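Local structure of glutamate racemase (Escherichia coli, 2JFN) at residues Arg21-Val26 / Asp46-Tyr51; Val130-Thr135 / Thr199-Cys204. The protein belongs to the Asp/Glu/hydantoin racemase family and binds glutamic acid and uridine-5'-diphosphate-N-acetylmuramoyl-L-alanine. One frame throughout, in Å; residues are numbered along the deposited sequence.

From the N terminus, the chain first runs through strand 21-28, helix 33-43 and strand 48-53, and contact 1 closes this short loop by joining the two strands side by side. Later, strand 129-134 is followed by strand 156-161, which pairs on its other edge, and by several helices before 199-204 returns to it in contact 2. The two loops therefore follow in series, neither nesting nor crossing. Contact 1 belongs to a mixed sheet and contact 2 to a four-stranded parallel one, on opposite sides of the chain's centre, their centres 28 Å apart. Glutamic acid is bound between them: C204 of contact 2 touches it, while Y51's side chain in contact 1 lies about 7 Å from it at the nearest atoms.

Contact 1: residues Arg21-Val26 / Asp46-Tyr51; sequences RPTVLV and DLHYIY
P22 and L47 make a tight contact: CG of the proline ring presses on the CD2 methyl of L47 at 3.3 Å, closer than usual van der Waals packing, the two side chains crossing at about a right angle. L47 is the bump here, for its other branch, CD1, reaches V24 CG2 at 3.7 Å, and the leucine thus straddles two residues of one strand, while its CB lies over one face of the Y49 ring, offset toward the rim. Where T23, H48, L25 and I50 project, T23 OG1 sits at the edge of the imidazole, in its plane, hydrogen-bonded to H48 ND1 (2.9 Å). The threonine methyl, anti to the backbone N (chi1 -64° for OG1), turns instead to I50 CD1 at 3.4 Å, again a close fit. I50 CG2 then borders L25 CD1 at 3.9 Å. On the face of V24 and V26, Y51 CE2 touches V26 CG1 at 4.0 Å; its OH is hydrogen-bonded to G30 O. Below this relief, bonds such as V26 N to I50 O (2.9 Å, 166° at the hydrogen) hold the backbones together. Strands 21-28 and 48-53, linked by helix 33-43, whose Y37 and I40 pack against V26 and Y49, form a classic parallel beta-alpha-beta unit.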
loop_
_atom_site.group_PDB
_atom_site.type_symbol
_atom_site.label_atom_id
_atom_site.label_comp_id
_atom_site.label_asym_id
_atom_site.label_seq_id
_atom_site.Cartn_x
_atom_site.Cartn_y
_atom_site.Cartn_z
ATOM N N ARG A 21 -9.764 -19.829 -10.277
ATOM C CA ARG A 21 -8.803 -19.710 -9.182
ATOM C C ARG A 21 -9.356 -18.768 -8.122
ATOM O O ARG A 21 -10.257 -17.978 -8.400
ATOM C CB ARG A 21 -7.470 -19.166 -9.701
ATOM C CG ARG A 21 -7.348 -19.111 -11.219
ATOM C CD ARG A 21 -7.803 -17.763 -11.781
ATOM N NE ARG A 21 -7.243 -17.535 -13.112
ATOM C CZ ARG A 21 -7.330 -16.395 -13.793
ATOM N NH1 ARG A 21 -7.964 -15.345 -13.281
ATOM N NH2 ARG A 21 -6.765 -16.305 -14.992
ATOM N N PRO A 22 -8.824 -18.839 -6.890
ATOM C CA PRO A 22 -9.319 -17.958 -5.832
ATOM C C PRO A 22 -9.242 -16.479 -6.193
ATOM O O PRO A 22 -8.256 -16.000 -6.752
ATOM C CB PRO A 22 -8.458 -18.332 -4.623
ATOM C CG PRO A 22 -7.232 -18.940 -5.224
ATOM C CD PRO A 22 -7.765 -19.727 -6.383
ATOM N N THR A 23 -10.321 -15.777 -5.880
ATOM C CA THR A 23 -10.438 -14.357 -6.158
ATOM C C THR A 23 -9.840 -13.556 -5.016
ATOM O O THR A 23 -10.265 -13.672 -3.866
ATOM C CB THR A 23 -11.921 -13.968 -6.332
ATOM O OG1 THR A 23 -12.449 -14.633 -7.487
ATOM C CG2 THR A 23 -12.065 -12.460 -6.492
ATOM N N VAL A 24 -8.844 -12.742 -5.343
ATOM C CA VAL A 24 -8.188 -11.911 -4.352
ATOM C C VAL A 24 -8.299 -10.433 -4.695
ATOM O O VAL A 24 -7.961 -10.009 -5.799
ATOM C CB VAL A 24 -6.696 -12.280 -4.221
ATOM C CG1 VAL A 24 -5.987 -11.284 -3.322
ATOM C CG2 VAL A 24 -6.568 -13.690 -3.652
ATOM N N LEU A 25 -8.778 -9.658 -3.731
ATOM C CA LEU A 25 -8.914 -8.223 -3.905
ATOM C C LEU A 25 -7.728 -7.518 -3.268
ATOM O O LEU A 25 -7.340 -7.841 -2.147
ATOM C CB LEU A 25 -10.194 -7.712 -3.234
ATOM C CG LEU A 25 -10.279 -6.192 -3.049
ATOM C CD1 LEU A 25 -10.363 -5.500 -4.414
ATOM C CD2 LEU A 25 -11.500 -5.844 -2.190
ATOM N N VAL A 26 -7.146 -6.574 -4.000
ATOM C CA VAL A 26 -6.058 -5.758 -3.484
ATOM C C VAL A 26 -6.608 -4.329 -3.593
ATOM O O VAL A 26 -6.935 -3.864 -4.692
ATOM C CB VAL A 26 -4.766 -5.897 -4.318
ATOM C CG1 VAL A 26 -3.684 -5.003 -3.732
ATOM C CG2 VAL A 26 -4.291 -7.365 -4.314
ATOM N N ASP A 46 -1.280 -17.201 -10.536
ATOM C CA ASP A 46 -2.484 -17.622 -11.253
ATOM C C ASP A 46 -3.835 -17.245 -10.648
ATOM O O ASP A 46 -4.871 -17.642 -11.176
ATOM C CB ASP A 46 -2.454 -19.141 -11.475
ATOM C CG ASP A 46 -1.202 -19.598 -12.199
ATOM O OD1 ASP A 46 -0.953 -19.112 -13.325
ATOM O OD2 ASP A 46 -0.467 -20.448 -11.640
ATOM N N LEU A 47 -3.836 -16.481 -9.562
ATOM C CA LEU A 47 -5.090 -16.098 -8.919
ATOM C C LEU A 47 -5.930 -15.169 -9.783
ATOM O O LEU A 47 -5.449 -14.617 -10.775
ATOM C CB LEU A 47 -4.806 -15.405 -7.584
ATOM C CG LEU A 47 -3.885 -16.131 -6.605
ATOM C CD1 LEU A 47 -3.741 -15.305 -5.346
ATOM C CD2 LEU A 47 -4.453 -17.502 -6.283
ATOM N N HIS A 48 -7.200 -15.021 -9.415
ATOM C CA HIS A 48 -8.095 -14.108 -10.120
ATOM C C HIS A 48 -7.994 -12.827 -9.304
ATOM O O HIS A 48 -8.630 -12.699 -8.255
ATOM C CB HIS A 48 -9.547 -14.588 -10.093
ATOM C CG HIS A 48 -10.528 -13.552 -10.558
ATOM N ND1 HIS A 48 -11.709 -13.290 -9.895
ATOM C CD2 HIS A 48 -10.506 -12.720 -11.627
ATOM C CE1 HIS A 48 -12.372 -12.343 -10.537
ATOM N NE2 HIS A 48 -11.663 -11.980 -11.591
ATOM N N TYR A 49 -7.183 -11.894 -9.779
ATOM C CA TYR A 49 -6.986 -10.647 -9.061
ATOM C C TYR A 49 -7.939 -9.523 -9.441
ATOM O O TYR A 49 -8.300 -9.343 -10.608
ATOM C CB TYR A 49 -5.550 -10.142 -9.248
ATOM C CG TYR A 49 -4.487 -10.977 -8.566
ATOM C CD1 TYR A 49 -3.738 -11.911 -9.281
ATOM C CD2 TYR A 49 -4.212 -10.811 -7.207
ATOM C CE1 TYR A 49 -2.724 -12.663 -8.660
ATOM C CE2 TYR A 49 -3.212 -11.553 -6.575
ATOM C CZ TYR A 49 -2.470 -12.476 -7.309
ATOM O OH TYR A 49 -1.469 -13.191 -6.682
ATOM N N ILE A 50 -8.344 -8.779 -8.425
ATOM C CA ILE A 50 -9.195 -7.620 -8.609
ATOM C C ILE A 50 -8.442 -6.493 -7.926
ATOM O O ILE A 50 -8.101 -6.600 -6.744
ATOM C CB ILE A 50 -10.552 -7.769 -7.898
ATOM C CG1 ILE A 50 -11.341 -8.938 -8.494
ATOM C CG2 ILE A 50 -11.346 -6.467 -8.028
ATOM C CD1 ILE A 50 -12.536 -9.345 -7.641
ATOM N N TYR A 51 -8.150 -5.433 -8.668
ATOM C CA TYR A 51 -7.476 -4.285 -8.086
ATOM C C TYR A 51 -8.504 -3.169 -8.039
ATOM O O TYR A 51 -9.141 -2.861 -9.049
ATOM C CB TYR A 51 -6.278 -3.837 -8.931
ATOM C CG TYR A 51 -5.458 -2.756 -8.246
ATOM C CD1 TYR A 51 -5.600 -1.409 -8.585
ATOM C CD2 TYR A 51 -4.591 -3.081 -7.202
ATOM C CE1 TYR A 51 -4.899 -0.410 -7.889
ATOM C CE2 TYR A 51 -3.885 -2.095 -6.506
ATOM C CZ TYR A 51 -4.044 -0.766 -6.848
ATOM O OH TYR A 51 -3.363 0.195 -6.119
#

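Contact 2: residues Val130-Thr135 / Thr199-Cys204; sequences VGLLAT and TVVLGC. With GLU (glutamic acid), chain B.
Peptide planes are the flat groups that bring V130-T135 and T199-C204 together, joined N-H to C=O in a parallel ladder. V130, L132, T199 and V201 project from one face of the pair, L133, V200 and L202 from the other. G131 N, L133 N and G203 N lie nearly in line with the carbonyls they bond. V201 N also aims its hydrogen almost straight at G131 O, but stands tilted 29° from that carbonyl's plane. At the end of the ladder the bond from G203 N to L133 O is equally short at 2.7 Å but the most bent of the four (148°).

On the first face V201 spreads its two methyls: CG1 meets L132 CD1 at 3.7 Å and CG2 meets V130 CG1 at 4.0 Å, both pairs crossing at a slant. V130, T199 and V201 touch A121 of helix 118-124. On the other face L133 CG rests on V200 CG1 at 3.8 Å, and L133 and L202 run side by side, CD1 to CD2 4.1 Å apart.

Beyond the ladder the chains part and a water spans them. It donates a hydrogen bond to G203 O at 2.6 Å and accepts a longer one from T135 N. C204 turns its SG anti to the backbone N (chi1 -172°), which places the sulfur beside T135 and 3.5 Å from CA of the bound glutamic acid. T205 and H206, the next residues, hydrogen-bond to that ligand. Chemically, then, a largely apolar, backbone-bonded ladder holds the strands in register, while the thiol at its C-terminal end is set against the alpha carbon of the ligand in the pocket.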
loop_
_atom_site.group_PDB
_atom_site.type_symbol
_atom_site.label_atom_id
_atom_site.label_comp_id
_atom_site.label_asym_id
_atom_site.label_seq_id
_atom_site.Cartn_x
_atom_site.Cartn_y
_atom_site.Cartn_z
ATOM N N VAL A 130 17.028 4.047 12.350
ATOM C CA VAL A 130 16.026 3.576 11.409
ATOM C C VAL A 130 15.095 4.704 10.994
ATOM O O VAL A 130 14.520 5.398 11.835
ATOM C CB VAL A 130 15.198 2.429 12.020
ATOM C CG1 VAL A 130 14.084 2.015 11.065
ATOM C CG2 VAL A 130 16.107 1.244 12.311
ATOM N N GLY A 131 14.956 4.890 9.689
ATOM C CA GLY A 131 14.084 5.932 9.189
ATOM C C GLY A 131 12.722 5.384 8.790
ATOM O O GLY A 131 12.594 4.229 8.382
ATOM N N LEU A 132 11.695 6.214 8.929
ATOM C CA LEU A 132 10.349 5.819 8.547
ATOM C C LEU A 132 9.802 6.863 7.593
ATOM O O LEU A 132 9.610 8.022 7.974
ATOM C CB LEU A 132 9.435 5.713 9.772
ATOM C CG LEU A 132 7.941 5.454 9.498
ATOM C CD1 LEU A 132 7.745 4.126 8.770
ATOM C CD2 LEU A 132 7.183 5.439 10.825
ATOM N N LEU A 133 9.597 6.464 6.345
ATOM C CA LEU A 133 9.035 7.358 5.338
ATOM C C LEU A 133 7.581 6.953 5.203
ATOM O O LEU A 133 7.278 5.801 4.887
ATOM C CB LEU A 133 9.718 7.180 3.981
ATOM C CG LEU A 133 11.070 7.830 3.734
ATOM C CD1 LEU A 133 11.481 7.546 2.298
ATOM C CD2 LEU A 133 10.975 9.339 3.971
ATOM N N ALA A 134 6.683 7.891 5.459
ATOM C CA ALA A 134 5.259 7.618 5.359
ATOM C C ALA A 134 4.578 8.882 4.879
ATOM O O ALA A 134 5.225 9.912 4.699
ATOM C CB ALA A 134 4.705 7.213 6.722
ATOM N N THR A 135 3.273 8.815 4.658
ATOM C CA THR A 135 2.580 10.007 4.226
ATOM C C THR A 135 2.338 10.869 5.463
ATOM O O THR A 135 2.439 10.390 6.596
ATOM C CB THR A 135 1.256 9.674 3.514
ATOM O OG1 THR A 135 0.726 10.875 2.937
ATOM C CG2 THR A 135 0.255 9.064 4.480
ATOM N N THR A 199 18.872 2.185 7.488
ATOM C CA THR A 199 17.710 1.368 7.128
ATOM C C THR A 199 16.478 2.277 7.050
ATOM O O THR A 199 16.169 2.984 8.002
ATOM C CB THR A 199 17.478 0.274 8.186
ATOM O OG1 THR A 199 18.700 -0.448 8.394
ATOM C CG2 THR A 199 16.401 -0.704 7.722
ATOM N N VAL A 200 15.782 2.268 5.915
ATOM C CA VAL A 200 14.603 3.115 5.751
ATOM C C VAL A 200 13.357 2.285 5.475
ATOM O O VAL A 200 13.310 1.529 4.506
ATOM C CB VAL A 200 14.783 4.125 4.585
ATOM C CG1 VAL A 200 13.499 4.932 4.387
ATOM C CG2 VAL A 200 15.948 5.076 4.883
ATOM N N VAL A 201 12.357 2.438 6.333
ATOM C CA VAL A 201 11.094 1.720 6.198
ATOM C C VAL A 201 10.145 2.507 5.305
ATOM O O VAL A 201 9.900 3.685 5.537
ATOM C CB VAL A 201 10.400 1.543 7.571
ATOM C CG1 VAL A 201 9.025 0.891 7.389
ATOM C CG2 VAL A 201 11.270 0.695 8.486
ATOM N N LEU A 202 9.627 1.865 4.270
ATOM C CA LEU A 202 8.670 2.535 3.401
ATOM C C LEU A 202 7.319 2.198 4.015
ATOM O O LEU A 202 6.785 1.101 3.810
ATOM C CB LEU A 202 8.789 2.002 1.972
ATOM C CG LEU A 202 10.202 2.184 1.404
ATOM C CD1 LEU A 202 10.260 1.736 -0.051
ATOM C CD2 LEU A 202 10.606 3.646 1.532
ATOM N N GLY A 203 6.799 3.137 4.802
ATOM C CA GLY A 203 5.530 2.950 5.487
ATOM C C GLY A 203 4.332 3.497 4.738
ATOM O O GLY A 203 3.328 3.882 5.332
ATOM N N CYS A 204 4.459 3.559 3.422
ATOM C CA CYS A 204 3.383 4.012 2.554
ATOM C C CYS A 204 3.515 3.089 1.349
ATOM O O CYS A 204 4.592 2.993 0.759
ATOM C CB CYS A 204 3.590 5.470 2.152
ATOM S SG CYS A 204 2.197 6.171 1.260
HETATM N N GLU B . -1.054 3.932 -0.469
HETATM C CA GLU B . -0.996 4.981 0.553
HETATM C C GLU B . -0.926 4.323 1.918
HETATM O O GLU B . -0.248 3.244 2.074
HETATM C CB GLU B . -2.242 5.874 0.450
HETATM C CG GLU B . -1.846 7.366 0.529
HETATM C CD GLU B . -3.072 8.246 0.733
HETATM O OE1 GLU B . -2.979 9.280 1.389
HETATM O OE2 GLU B . -4.160 7.938 0.237
HETATM O OXT GLU B . -1.527 4.846 2.914
HETATM O O HOH W 1 1.750 5.972 5.069
#